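Local coordinates for Ras-related protein Rab-7L1 (Homo sapiens, PDB 6HH2) that binds and hydrolyses GTP as a Rab-family switch in endosome–Golgi trafficking and recruits the kinase LRRK2 to the Golgi, stimulating its activity, at residues H9-L14 against D83-V88; V45-K50 against Q63-A68; T74-L79 against Q107-K112. The protein carries 4 engineered substitutions. All coordinates share one frame; numbering follows the deposited sequence. Where two conformers were deposited one is given.

Interaction 1: H9-L14 against D83-V88. Engineered in segment 83-88: A87 (natural residue Cys).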
ATOM      1  N   HIS A   9       3.108  14.646  11.056  1.00 27.45           N
ATOM      2  CA  HIS A   9       2.155  14.319  10.005  1.00 27.90           C
ATOM      3  C   HIS A   9       1.935  12.826  10.082  1.00 27.53           C
ATOM      4  O   HIS A   9       2.846  12.062   9.785  1.00 29.22           O
ATOM      5  CB  HIS A   9       2.727  14.677   8.630  1.00 28.95           C
ATOM      6  CG  HIS A   9       3.138  16.124   8.515  1.00 30.23           C
ATOM      7  ND1 HIS A   9       2.257  17.106   8.121  1.00 36.21           N
ATOM      8  CD2 HIS A   9       4.316  16.752   8.762  1.00 31.98           C
ATOM      9  CE1 HIS A   9       2.869  18.280   8.131  1.00 37.54           C
ATOM     10  NE2 HIS A   9       4.116  18.099   8.538  1.00 37.70           N
ATOM     11  N   LEU A  10       0.724  12.407  10.439  1.00 26.00           N
ATOM     12  CA  LEU A  10       0.413  11.000  10.629  1.00 25.25           C
ATOM     13  C   LEU A  10      -0.441  10.518   9.469  1.00 23.34           C
ATOM     14  O   LEU A  10      -1.483  11.130   9.165  1.00 27.90           O
ATOM     15  CB  LEU A  10      -0.357  10.831  11.940  1.00 27.26           C
ATOM     16  CG  LEU A  10      -0.850   9.412  12.197  1.00 28.30           C
ATOM     17  CD1 LEU A  10       0.283   8.390  12.424  1.00 28.42           C
ATOM     18  CD2 LEU A  10      -1.774   9.459  13.416  1.00 34.57           C
ATOM     19  N   PHE A  11       0.001   9.439   8.809  1.00 20.44           N
ATOM     20  CA  PHE A  11      -0.711   8.862   7.672  1.00 20.46           C
ATOM     21  C   PHE A  11      -0.962   7.376   7.900  1.00 22.63           C
ATOM     22  O   PHE A  11      -0.022   6.614   8.121  1.00 21.78           O
ATOM     23  CB  PHE A  11       0.060   9.051   6.348  1.00 21.86           C
ATOM     24  CG  PHE A  11       0.319  10.492   6.008  1.00 22.68           C
ATOM     25  CD1 PHE A  11      -0.739  11.392   5.797  1.00 24.49           C
ATOM     26  CD2 PHE A  11       1.630  10.949   5.951  1.00 24.24           C
ATOM     27  CE1 PHE A  11      -0.455  12.721   5.457  1.00 24.96           C
ATOM     28  CE2 PHE A  11       1.888  12.287   5.622  1.00 22.05           C
ATOM     29  CZ  PHE A  11       0.838  13.153   5.417  1.00 24.96           C
ATOM     30  N   LYS A  12      -2.214   6.957   7.773  1.00 21.44           N
ATOM     31  CA  LYS A  12      -2.579   5.538   7.814  1.00 19.96           C
ATOM     32  C   LYS A  12      -2.637   5.033   6.384  1.00 19.03           C
ATOM     33  O   LYS A  12      -3.360   5.592   5.539  1.00 19.99           O
ATOM     34  CB  LYS A  12      -3.938   5.418   8.519  1.00 21.07           C
ATOM     35  CG  LYS A  12      -4.622   4.036   8.361  1.00 19.76           C
ATOM     36  CD  LYS A  12      -5.811   3.893   9.297  1.00 19.78           C
ATOM     37  CE  LYS A  12      -6.434   2.499   9.008  1.00 20.98           C
ATOM     38  NZ  LYS A  12      -7.608   2.271   9.930  1.00 20.76           N
ATOM     39  N   VAL A  13      -1.823   4.029   6.077  1.00 18.66           N
ATOM     40  CA  VAL A  13      -1.683   3.512   4.713  1.00 19.46           C
ATOM     41  C   VAL A  13      -2.184   2.068   4.726  1.00 18.92           C
ATOM     42  O   VAL A  13      -1.700   1.240   5.514  1.00 19.51           O
ATOM     43  CB  VAL A  13      -0.211   3.554   4.277  1.00 18.82           C
ATOM     44  CG1 VAL A  13      -0.071   2.926   2.896  1.00 20.17           C
ATOM     45  CG2 VAL A  13       0.275   5.031   4.303  1.00 23.30           C
ATOM     46  N   LEU A  14      -3.142   1.765   3.859  1.00 18.03           N
ATOM     47  CA  LEU A  14      -3.670   0.390   3.747  1.00 18.27           C
ATOM     48  C   LEU A  14      -2.846  -0.391   2.747  1.00 19.02           C
ATOM     49  O   LEU A  14      -2.612   0.089   1.632  1.00 22.98           O
ATOM     50  CB  LEU A  14      -5.117   0.449   3.254  1.00 17.24           C
ATOM     51  CG  LEU A  14      -5.993   1.397   4.038  1.00 18.32           C
ATOM     52  CD1 LEU A  14      -7.427   1.364   3.481  1.00 21.35           C
ATOM     53  CD2 LEU A  14      -5.981   1.000   5.542  1.00 20.07           C
ATOM     54  N   ASP A  83     -10.349   6.113   8.157  1.00 22.48           N
ATOM     55  CA  ASP A  83      -9.395   7.220   8.341  1.00 22.91           C
ATOM     56  C   ASP A  83      -8.083   7.044   7.581  1.00 24.10           C
ATOM     57  O   ASP A  83      -7.095   7.718   7.882  1.00 25.28           O
ATOM     58  CB  ASP A  83      -9.131   7.489   9.827  1.00 27.13           C
ATOM     59  CG  ASP A  83     -10.402   7.758  10.599  1.00 33.22           C
ATOM     60  OD1 ASP A  83     -11.171   8.641  10.165  1.00 37.27           O
ATOM     61  OD2 ASP A  83     -10.678   7.060  11.616  1.00 35.97           O
ATOM     62  N   ALA A  84      -8.025   6.150   6.612  1.00 20.36           N
ATOM     63  CA  ALA A  84      -6.793   5.958   5.849  1.00 21.13           C
ATOM     64  C   ALA A  84      -6.560   7.138   4.911  1.00 20.03           C
ATOM     65  O   ALA A  84      -7.496   7.785   4.441  1.00 23.00           O
ATOM     66  CB  ALA A  84      -6.850   4.694   4.997  1.00 23.95           C
ATOM     67  N   SER A  85      -5.274   7.412   4.660  1.00 19.18           N
ATOM     68  CA  SER A  85      -4.841   8.468   3.754  1.00 19.12           C
ATOM     69  C   SER A  85      -4.424   7.964   2.385  1.00 23.76           C
ATOM     70  O   SER A  85      -4.311   8.776   1.458  1.00 21.71           O
ATOM     71  CB  SER A  85      -3.675   9.243   4.399  1.00 24.60           C
ATOM     72  OG  SER A  85      -4.185  10.085   5.431  1.00 29.58           O
ATOM     73  N   ALA A  86      -4.205   6.680   2.203  1.00 19.53           N
ATOM     74  CA  ALA A  86      -3.766   6.135   0.920  1.00 18.48           C
ATOM     75  C   ALA A  86      -3.898   4.632   0.995  1.00 19.43           C
ATOM     76  O   ALA A  86      -3.968   4.041   2.090  1.00 19.13           O
ATOM     77  CB  ALA A  86      -2.277   6.458   0.592  1.00 17.75           C
ATOM     78  N   ALA A  87      -3.890   4.001  -0.177  1.00 17.91           N
ATOM     79  CA  ALA A  87      -3.849   2.555  -0.260  1.00 18.17           C
ATOM     80  C   ALA A  87      -2.778   2.118  -1.235  1.00 18.39           C
ATOM     81  O   ALA A  87      -2.576   2.754  -2.284  1.00 18.95           O
ATOM     82  CB  ALA A  87      -5.191   2.003  -0.755  1.00 19.57           C
ATOM     83  N   VAL A  88      -2.058   1.066  -0.857  1.00 17.82           N
ATOM     84  CA  VAL A  88      -1.126   0.353  -1.713  1.00 17.42           C
ATOM     85  C   VAL A  88      -1.817  -0.937  -2.060  1.00 17.52           C
ATOM     86  O   VAL A  88      -2.141  -1.730  -1.152  1.00 19.96           O
ATOM     87  CB  VAL A  88       0.151   0.047  -0.956  1.00 18.59           C
ATOM     88  CG1 VAL A  88       1.111  -0.791  -1.797  1.00 23.40           C
ATOM     89  CG2 VAL A  88       0.881   1.356  -0.566  1.00 18.32           C
TER
HETATM   90  O   HOH W   1      -4.517   8.807   7.701  1.00 25.33           O

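Interaction 2: V45-K50 against Q63-A68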
ATOM      1  N   VAL A  45      -0.411  -3.808  17.830  1.00 33.09           N
ATOM      2  CA  VAL A  45      -0.023  -4.518  16.617  1.00 33.43           C
ATOM      3  C   VAL A  45      -1.088  -4.500  15.515  1.00 32.13           C
ATOM      4  O   VAL A  45      -1.022  -5.300  14.578  1.00 36.15           O
ATOM      5  CB  VAL A  45       0.466  -5.951  16.925  1.00 35.37           C
ATOM      6  CG1 VAL A  45       1.769  -5.939  17.783  1.00 37.96           C
ATOM      7  CG2 VAL A  45      -0.651  -6.785  17.591  1.00 36.21           C
ATOM      8  N   ASP A  46      -2.046  -3.566  15.557  1.00 30.19           N
ATOM      9  CA  ASP A  46      -2.953  -3.447  14.418  1.00 31.32           C
ATOM     10  C   ASP A  46      -2.222  -2.959  13.162  1.00 27.91           C
ATOM     11  O   ASP A  46      -2.693  -3.164  12.030  1.00 27.36           O
ATOM     12  CB  ASP A  46      -4.047  -2.411  14.707  1.00 32.30           C
ATOM     13  CG  ASP A  46      -5.069  -2.889  15.710  1.00 49.61           C
ATOM     14  OD1 ASP A  46      -5.500  -4.059  15.593  1.00 46.81           O
ATOM     15  OD2 ASP A  46      -5.396  -2.082  16.609  1.00 53.95           O
ATOM     16  N   PHE A  47      -1.052  -2.360  13.331  1.00 23.76           N
ATOM     17  CA  PHE A  47      -0.298  -1.775  12.216  1.00 21.95           C
ATOM     18  C   PHE A  47       1.156  -1.767  12.644  1.00 22.70           C
ATOM     19  O   PHE A  47       1.464  -1.898  13.820  1.00 24.73           O
ATOM     20  CB  PHE A  47      -0.754  -0.316  11.920  1.00 22.00           C
ATOM     21  CG  PHE A  47      -0.768   0.586  13.143  1.00 22.89           C
ATOM     22  CD1 PHE A  47       0.395   1.231  13.595  1.00 24.18           C
ATOM     23  CD2 PHE A  47      -1.931   0.747  13.895  1.00 24.24           C
ATOM     24  CE1 PHE A  47       0.357   2.020  14.751  1.00 25.24           C
ATOM     25  CE2 PHE A  47      -1.961   1.558  15.033  1.00 26.87           C
ATOM     26  CZ  PHE A  47      -0.821   2.191  15.460  1.00 28.24           C
ATOM     27  N   ALA A  48       2.046  -1.554  11.681  1.00 20.82           N
ATOM     28  CA  ALA A  48       3.469  -1.347  11.979  1.00 19.81           C
ATOM     29  C   ALA A  48       3.776   0.115  11.676  1.00 20.79           C
ATOM     30  O   ALA A  48       3.108   0.723  10.849  1.00 24.05           O
ATOM     31  CB  ALA A  48       4.317  -2.216  11.053  1.00 20.82           C
ATOM     32  N   LEU A  49       4.758   0.677  12.365  1.00 20.72           N
ATOM     33  CA  LEU A  49       5.103   2.080  12.170  1.00 19.62           C
ATOM     34  C   LEU A  49       6.359   2.243  11.317  1.00 20.98           C
ATOM     35  O   LEU A  49       7.273   1.405  11.317  1.00 20.46           O
ATOM     36  CB  LEU A  49       5.439   2.669  13.525  1.00 21.60           C
ATOM     37  CG  LEU A  49       4.506   3.684  14.209  1.00 35.30           C
ATOM     38  CD1 LEU A  49       3.118   3.865  13.681  1.00 29.45           C
ATOM     39  CD2 LEU A  49       4.590   3.622  15.722  1.00 26.66           C
ATOM     40  N   LYS A  50       6.430   3.385  10.631  1.00 20.04           N
ATOM     41  CA  LYS A  50       7.686   3.910  10.092  1.00 20.36           C
ATOM     42  C   LYS A  50       7.715   5.393  10.409  1.00 21.10           C
ATOM     43  O   LYS A  50       6.705   6.087  10.249  1.00 21.98           O
ATOM     44  CB  LYS A  50       7.819   3.693   8.603  1.00 19.60           C
ATOM     45  CG  LYS A  50       9.276   4.020   8.102  1.00 24.27           C
ATOM     46  CD  LYS A  50       9.214   3.995   6.634  1.00 26.39           C
ATOM     47  CE  LYS A  50      10.631   4.001   6.045  1.00 27.06           C
ATOM     48  NZ  LYS A  50      11.403   2.781   6.499  1.00 29.05           N
ATOM     49  N   GLN A  63       1.455   4.634   9.642  1.00 19.73           N
ATOM     50  CA  GLN A  63       0.889   3.368  10.113  1.00 18.99           C
ATOM     51  C   GLN A  63       0.645   2.497   8.898  1.00 20.11           C
ATOM     52  O   GLN A  63      -0.127   2.865   7.995  1.00 21.76           O
ATOM     53  CB  GLN A  63      -0.444   3.596  10.824  1.00 20.86           C
ATOM     54  CG  GLN A  63      -0.355   4.465  12.058  1.00 21.60           C
ATOM     55  CD  GLN A  63      -1.702   4.636  12.735  1.00 25.70           C
ATOM     56  OE1 GLN A  63      -2.728   4.197  12.179  1.00 27.02           O
ATOM     57  NE2 GLN A  63      -1.728   5.265  13.901  1.00 26.82           N
ATOM     58  N   LEU A  64       1.318   1.362   8.837  1.00 18.76           N
ATOM     59  CA  LEU A  64       1.180   0.436   7.725  1.00 17.55           C
ATOM     60  C   LEU A  64       0.215  -0.686   8.164  1.00 19.68           C
ATOM     61  O   LEU A  64       0.543  -1.501   9.036  1.00 21.39           O
ATOM     62  CB  LEU A  64       2.544  -0.151   7.359  1.00 20.08           C
ATOM     63  CG  LEU A  64       3.575   0.912   6.969  1.00 21.32           C
ATOM     64  CD1 LEU A  64       4.981   0.294   6.995  1.00 22.93           C
ATOM     65  CD2 LEU A  64       3.187   1.487   5.574  1.00 22.92           C
ATOM     66  N   TRP A  65      -0.979  -0.730   7.547  1.00 16.84           N
ATOM     67  CA  TRP A  65      -2.050  -1.639   7.964  1.00 17.63           C
ATOM     68  C   TRP A  65      -2.136  -2.773   6.948  1.00 19.75           C
ATOM     69  O   TRP A  65      -2.556  -2.561   5.820  1.00 19.04           O
ATOM     70  CB  TRP A  65      -3.375  -0.887   8.039  1.00 18.35           C
ATOM     71  CG  TRP A  65      -3.549  -0.039   9.233  1.00 19.85           C
ATOM     72  CD1 TRP A  65      -2.834   1.130   9.550  1.00 21.93           C
ATOM     73  CD2 TRP A  65      -4.489  -0.235  10.264  1.00 19.46           C
ATOM     74  NE1 TRP A  65      -3.333   1.668  10.723  1.00 20.72           N
ATOM     75  CE2 TRP A  65      -4.339   0.847  11.193  1.00 20.08           C
ATOM     76  CE3 TRP A  65      -5.485  -1.195  10.478  1.00 22.63           C
ATOM     77  CZ2 TRP A  65      -5.123   0.960  12.343  1.00 23.88           C
ATOM     78  CZ3 TRP A  65      -6.279  -1.078  11.617  1.00 23.48           C
ATOM     79  CH2 TRP A  65      -6.095   0.001  12.544  1.00 24.40           C
ATOM     80  N   ASP A  66      -1.753  -3.988   7.346  1.00 20.08           N
ATOM     81  CA  ASP A  66      -1.825  -5.165   6.453  1.00 19.66           C
ATOM     82  C   ASP A  66      -3.199  -5.833   6.629  1.00 19.48           C
ATOM     83  O   ASP A  66      -3.581  -6.211   7.746  1.00 20.90           O
ATOM     84  CB  ASP A  66      -0.707  -6.098   6.938  1.00 19.89           C
ATOM     85  CG  ASP A  66      -0.537  -7.381   6.158  1.00 20.95           C
ATOM     86  OD1 ASP A  66      -1.370  -7.801   5.352  1.00 20.23           O
ATOM     87  OD2 ASP A  66       0.520  -7.995   6.449  1.00 23.90           O
ATOM     88  N   ILE A  67      -3.948  -5.989   5.520  1.00 18.65           N
ATOM     89  CA  ILE A  67      -5.292  -6.565   5.643  0.76 20.49           C
ATOM     90  C   ILE A  67      -5.253  -7.998   6.153  1.00 19.53           C
ATOM     91  O   ILE A  67      -6.251  -8.479   6.708  1.00 21.58           O
ATOM     92  CB  ILE A  67      -6.085  -6.412   4.328  0.76 19.29           C
ATOM     93  CG1 ILE A  67      -7.537  -6.869   4.499  0.76 23.77           C
ATOM     94  CG2 ILE A  67      -5.423  -7.159   3.182  0.76 20.38           C
ATOM     95  CD1 ILE A  67      -8.442  -6.091   3.631  0.76 28.39           C
ATOM     96  N   ALA A  68      -4.126  -8.693   5.968  1.00 19.78           N
ATOM     97  CA  ALA A  68      -3.803  -9.933   6.709  1.00 19.20           C
ATOM     98  C   ALA A  68      -4.929 -10.949   6.758  1.00 20.24           C
ATOM     99  O   ALA A  68      -5.340 -11.458   5.710  1.00 21.64           O
ATOM    100  CB  ALA A  68      -3.226  -9.576   8.070  1.00 22.86           C
TER
HETATM  101  O   HOH W   2      -1.463  -4.586  10.161  1.00 28.04           O

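Interaction 3: T74-L79 against Q107-K112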
ATOM      1  N   THR A  74     -11.492  -9.949  -0.099  1.00 27.85           N
ATOM      2  CA  THR A  74     -11.502  -8.866  -1.114  1.00 29.72           C
ATOM      3  C   THR A  74     -12.506  -7.758  -0.754  1.00 30.58           C
ATOM      4  O   THR A  74     -13.142  -7.174  -1.629  1.00 30.57           O
ATOM      5  CB  THR A  74     -11.794  -9.370  -2.544  1.00 29.04           C
ATOM      6  OG1 THR A  74     -11.228 -10.685  -2.776  1.00 35.05           O
ATOM      7  CG2 THR A  74     -11.204  -8.347  -3.568  1.00 28.71           C
ATOM      8  N   SER A  75     -12.690  -7.474   0.545  1.00 28.36           N
ATOM      9  CA  SER A  75     -13.633  -6.442   0.978  1.00 28.29           C
ATOM     10  C   SER A  75     -13.168  -6.003   2.351  1.00 29.81           C
ATOM     11  O   SER A  75     -13.104  -6.830   3.263  1.00 33.69           O
ATOM     12  CB  SER A  75     -15.056  -7.009   1.095  1.00 35.13           C
ATOM     13  OG  SER A  75     -15.918  -5.955   1.495  1.00 40.08           O
ATOM     14  N   MET A  76     -12.845  -4.722   2.503  1.00 24.92           N
ATOM     15  CA  MET A  76     -12.247  -4.236   3.731  1.00 23.57           C
ATOM     16  C   MET A  76     -13.306  -3.988   4.795  1.00 22.20           C
ATOM     17  O   MET A  76     -14.422  -3.554   4.505  1.00 23.93           O
ATOM     18  CB  MET A  76     -11.555  -2.909   3.454  1.00 22.28           C
ATOM     19  CG  MET A  76     -10.394  -3.075   2.485  1.00 22.12           C
ATOM     20  SD  MET A  76      -9.580  -1.528   2.164  1.00 23.23           S
ATOM     21  CE  MET A  76     -10.810  -0.548   1.393  1.00 23.31           C
ATOM     22  N   THR A  77     -12.944  -4.259   6.051  1.00 22.75           N
ATOM     23  CA  THR A  77     -13.826  -3.938   7.157  1.00 23.88           C
ATOM     24  C   THR A  77     -13.573  -2.530   7.682  1.00 20.84           C
ATOM     25  O   THR A  77     -12.482  -1.956   7.502  1.00 20.87           O
ATOM     26  CB  THR A  77     -13.614  -4.907   8.329  1.00 25.62           C
ATOM     27  OG1 THR A  77     -12.236  -4.865   8.743  1.00 25.92           O
ATOM     28  CG2 THR A  77     -14.033  -6.376   7.927  1.00 30.29           C
ATOM     29  N   ARG A  78     -14.601  -1.985   8.318  1.00 22.59           N
ATOM     30  CA  ARG A  78     -14.553  -0.584   8.774  1.00 25.09           C
ATOM     31  C   ARG A  78     -13.395  -0.288   9.718  1.00 25.67           C
ATOM     32  O   ARG A  78     -12.722   0.734   9.557  1.00 25.47           O
ATOM     33  CB  ARG A  78     -15.872  -0.162   9.378  1.00 26.13           C
ATOM     34  CG  ARG A  78     -15.886   1.307   9.820  1.00 30.96           C
ATOM     35  CD  ARG A  78     -17.273   1.704  10.272  1.00 33.57           C
ATOM     36  NE  ARG A  78     -18.263   1.485   9.216  1.00 40.99           N
ATOM     37  CZ  ARG A  78     -19.123   0.462   9.202  1.00 51.69           C
ATOM     38  NH1 ARG A  78     -19.135  -0.439  10.205  1.00 46.52           N
ATOM     39  NH2 ARG A  78     -19.995   0.336   8.191  1.00 56.59           N
ATOM     40  N   LEU A  79     -13.131  -1.121  10.732  1.00 24.31           N
ATOM     41  CA  LEU A  79     -11.985  -0.816  11.604  1.00 23.61           C
ATOM     42  C   LEU A  79     -10.679  -0.787  10.806  1.00 25.53           C
ATOM     43  O   LEU A  79      -9.780   0.028  11.074  1.00 26.70           O
ATOM     44  CB  LEU A  79     -11.897  -1.841  12.740  1.00 25.94           C
ATOM     45  CG  LEU A  79     -12.998  -1.729  13.769  1.00 30.68           C
ATOM     46  CD1 LEU A  79     -12.766  -2.784  14.890  1.00 34.29           C
ATOM     47  CD2 LEU A  79     -13.022  -0.309  14.358  1.00 33.21           C
ATOM     48  N   GLN A 107     -12.320  -0.866  -6.355  1.00 21.46           N
ATOM     49  CA  GLN A 107     -13.740  -0.526  -6.256  1.00 23.14           C
ATOM     50  C   GLN A 107     -14.216  -0.537  -4.798  1.00 23.18           C
ATOM     51  O   GLN A 107     -14.988   0.338  -4.387  1.00 23.39           O
ATOM     52  CB  GLN A 107     -14.554  -1.508  -7.106  1.00 25.05           C
ATOM     53  CG  GLN A 107     -14.342  -1.262  -8.640  1.00 28.83           C
ATOM     54  CD  GLN A 107     -14.893  -2.393  -9.495  1.00 40.80           C
ATOM     55  OE1 GLN A 107     -15.157  -3.494  -9.002  1.00 46.54           O
ATOM     56  NE2 GLN A 107     -15.088  -2.115 -10.792  1.00 42.47           N
ATOM     57  N   ASP A 108     -13.719  -1.480  -4.009  1.00 21.50           N
ATOM     58  CA  ASP A 108     -14.088  -1.516  -2.585  1.00 24.45           C
ATOM     59  C   ASP A 108     -13.571  -0.267  -1.871  1.00 23.07           C
ATOM     60  O   ASP A 108     -14.320   0.403  -1.154  1.00 24.14           O
ATOM     61  CB  ASP A 108     -13.550  -2.799  -1.947  1.00 22.98           C
ATOM     62  CG  ASP A 108     -14.023  -2.973  -0.478  1.00 23.76           C
ATOM     63  OD1 ASP A 108     -15.231  -3.141  -0.282  1.00 27.59           O
ATOM     64  OD2 ASP A 108     -13.123  -2.941   0.400  1.00 26.75           O
ATOM     65  N   LEU A 109     -12.309   0.098  -2.116  1.00 21.51           N
ATOM     66  CA  LEU A 109     -11.730   1.297  -1.493  1.00 21.28           C
ATOM     67  C   LEU A 109     -12.576   2.528  -1.803  1.00 24.77           C
ATOM     68  O   LEU A 109     -12.958   3.294  -0.905  1.00 25.88           O
ATOM     69  CB  LEU A 109     -10.312   1.481  -2.055  1.00 21.68           C
ATOM     70  CG  LEU A 109      -9.635   2.775  -1.606  1.00 24.38           C
ATOM     71  CD1 LEU A 109      -9.198   2.715  -0.141  1.00 26.56           C
ATOM     72  CD2 LEU A 109      -8.351   3.066  -2.471  1.00 26.14           C
ATOM     73  N   ASP A 110     -12.909   2.724  -3.073  1.00 22.54           N
ATOM     74  CA  ASP A 110     -13.646   3.926  -3.427  1.00 25.57           C
ATOM     75  C   ASP A 110     -15.089   3.906  -2.958  1.00 25.84           C
ATOM     76  O   ASP A 110     -15.680   4.979  -2.798  1.00 30.46           O
ATOM     77  CB  ASP A 110     -13.560   4.163  -4.918  1.00 26.77           C
ATOM     78  CG  ASP A 110     -12.116   4.407  -5.364  1.00 29.42           C
ATOM     79  OD1 ASP A 110     -11.270   4.871  -4.532  1.00 30.48           O
ATOM     80  OD2 ASP A 110     -11.856   4.055  -6.520  1.00 31.45           O
ATOM     81  N   SER A 111     -15.657   2.717  -2.714  1.00 24.93           N
ATOM     82  CA  SER A 111     -17.005   2.636  -2.158  1.00 27.68           C
ATOM     83  C   SER A 111     -17.048   2.953  -0.672  1.00 26.56           C
ATOM     84  O   SER A 111     -18.133   3.301  -0.173  1.00 30.72           O
ATOM     85  CB  SER A 111     -17.601   1.246  -2.391  1.00 30.25           C
ATOM     86  OG  SER A 111     -17.082   0.247  -1.503  1.00 31.52           O
ATOM     87  N   LYS A 112     -15.905   2.850   0.030  1.00 28.00           N
ATOM     88  CA  LYS A 112     -15.862   2.902   1.488  0.50 29.43           C
ATOM     89  C   LYS A 112     -15.244   4.169   2.059  1.00 31.60           C
ATOM     90  O   LYS A 112     -15.564   4.528   3.199  1.00 35.61           O
ATOM     91  CB  LYS A 112     -15.089   1.697   2.066  0.50 26.35           C
ATOM     92  CG  LYS A 112     -15.692   0.292   1.709  0.50 25.33           C
ATOM     93  CD  LYS A 112     -17.037   0.072   2.388  0.50 22.68           C
ATOM     94  CE  LYS A 112     -17.501  -1.389   2.261  0.50 25.78           C
ATOM     95  NZ  LYS A 112     -17.823  -1.838   0.868  0.50 26.59           N
TER

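Interaction 1: H9-L14 against D83-V88
L14 sets its isobutyl group over the methyl of A84, and this is the tight end of the contact. L14 CG lies 3.5 Å from A84 CB, and both terminal methyls of L14 also reach that one carbon. The L14 torsion, with CG anti to the carbonyl carbon (chi1 -51°), brings the branch back over the start of the partner segment. A87, an engineered residue (Cys in nature), is on the same sheet face. Its methyl meets L14 CB only loosely, but A87 CA is 3.3 Å from L14 O. V13 points to the other face, with A86, and V13 CG1 touches V88 CG2 at 3.9 Å, the two valines crossing at a slant.

The backbones are tied by three bonds. S85 N gives to K12 O at 2.8 Å, L14 N to A86 O at 3.0 Å, and V88 N to L14 O at 2.7 Å. The last is nearly linear at both ends. A86 N is buried here without a partner in the model.

At D83 and S85 the contact is looser, and a water mediates part of it. This water accepts from K12 N, donates to D83 O and pairs with S85 OG at 2.6 Å. S85 OG also sits at the edge of the F11 ring, in its plane. The extended K12 chain runs past A84, and its NZ bonds to the carbonyls of Y80 and R82. D83 itself is exposed.

V13 with A86 and L14 with A87 are parallel bridges. They join strands 8-17 and 86-92, neighbours in the central sheet of the Ras-like P-loop GTPase fold.

Interaction 2: V45-K50 against Q63-A68
F47 and Q63 meet flat to flat. The amide of Q63 lies 9° from parallel with the F47 ring, and Q63 CD sits over the ring centre. Q63 CG adds a CH-pi contact, 3.8 Å from the centroid of the F47 ring. F47 holds CG between its backbone N and carbonyl carbon (chi1 52°), a crowded position that lays the ring over the Q63 amide and keeps CB over W65.

W65 supplies the second aromatic surface. F47 CB stands over its five-membered ring, 3.6 Å from the centroid, in a CH-pi contact. The F47 and W65 rings themselves are slid apart and barely overlap. D46 CB lies over the six-membered ring of W65.

Polar bonds fix these groups. W65 NE1 gives a straight bond of 3.0 Å to Q63 OE1, in the indole plane. This sets the rotation of the amide that stacks on F47. A48 and L64 form an antiparallel hydrogen-bonded pair: A48 N to L64 O is 3.0 Å and L64 N to A48 O is 2.8 Å. A water bridges D46 O (2.7 Å) and D66 N (2.9 Å). D66 OD1 then accepts from A68 N in an Asx turn, while D66 OD2 bonds to T24.

Farther along the strand L49 lies alongside Q63, with L49 CD1 near Q63 CG.

D46 and F47 belong to the effector region, assigned by similarity. Their grip is mostly dispersion and CH-pi contact. This is consistent with F47 and W65, together with Y80, being the aromatic triad known in Rabs at the switch–interswitch surface.

Interaction 3: T74-L79 against Q107-K112
The D108 carboxylate is the flat group of this contact, and M76 N and the S75 hydroxyl meet it. M76 N comes from above the carboxylate plane, 35° out of it, and gives a straight 2.8 Å bond to D108 OD2. D108 OD1 takes a weak bond from S75 OG at 3.4 Å. K112 NZ makes a salt bridge to D108 OD1 at 3.1 Å, on the syn side but tilted out of the carboxylate plane. It belongs to one of two K112 conformers, so it is not certain. In this Rab GTPase, segment 74-79 is part of the switch II region, and D108 joins it to helix 96-112.

D108 has CG anti to its backbone N (chi1 -174°), which reaches the carboxylate out from the helix to the loop. K112 and D108 are one turn apart on the helix. The M76 N-H probably helps to favour the charged form of D108. S111 OG donates to D108 O.

S75 and T74 are LRRK2 phosphorylation sites, unmodified here.

The apolar side is M76. Its chain bends at chi3 (-63°), which turns the methyl back toward the helix. M76 CE stops 3.5 Å from L109 CA.

How the interactions relate
Interaction 1 is the buried one, set inside the sheet. Interactions 2 and 3 are only partly buried. Interactions 1 and 2 share a sheet, since strands 8-17 and 58-66 are neighbours: V13 N probably bonds to Q63 O, and K12 packs on W65. Interaction 3 packs over the face of the sheet that carries L14 and A87. Its M76 and L109 meet L14, and L109 also touches A87. W65 of interaction 2 packs against L79 O. The chemistry follows the place. Interaction 1 relies on backbone bonds between parallel strands and aliphatic side chains, interaction 2 on an antiparallel pair plus stacked flat groups, and interaction 3 on one carboxylate holding a loop to a helix.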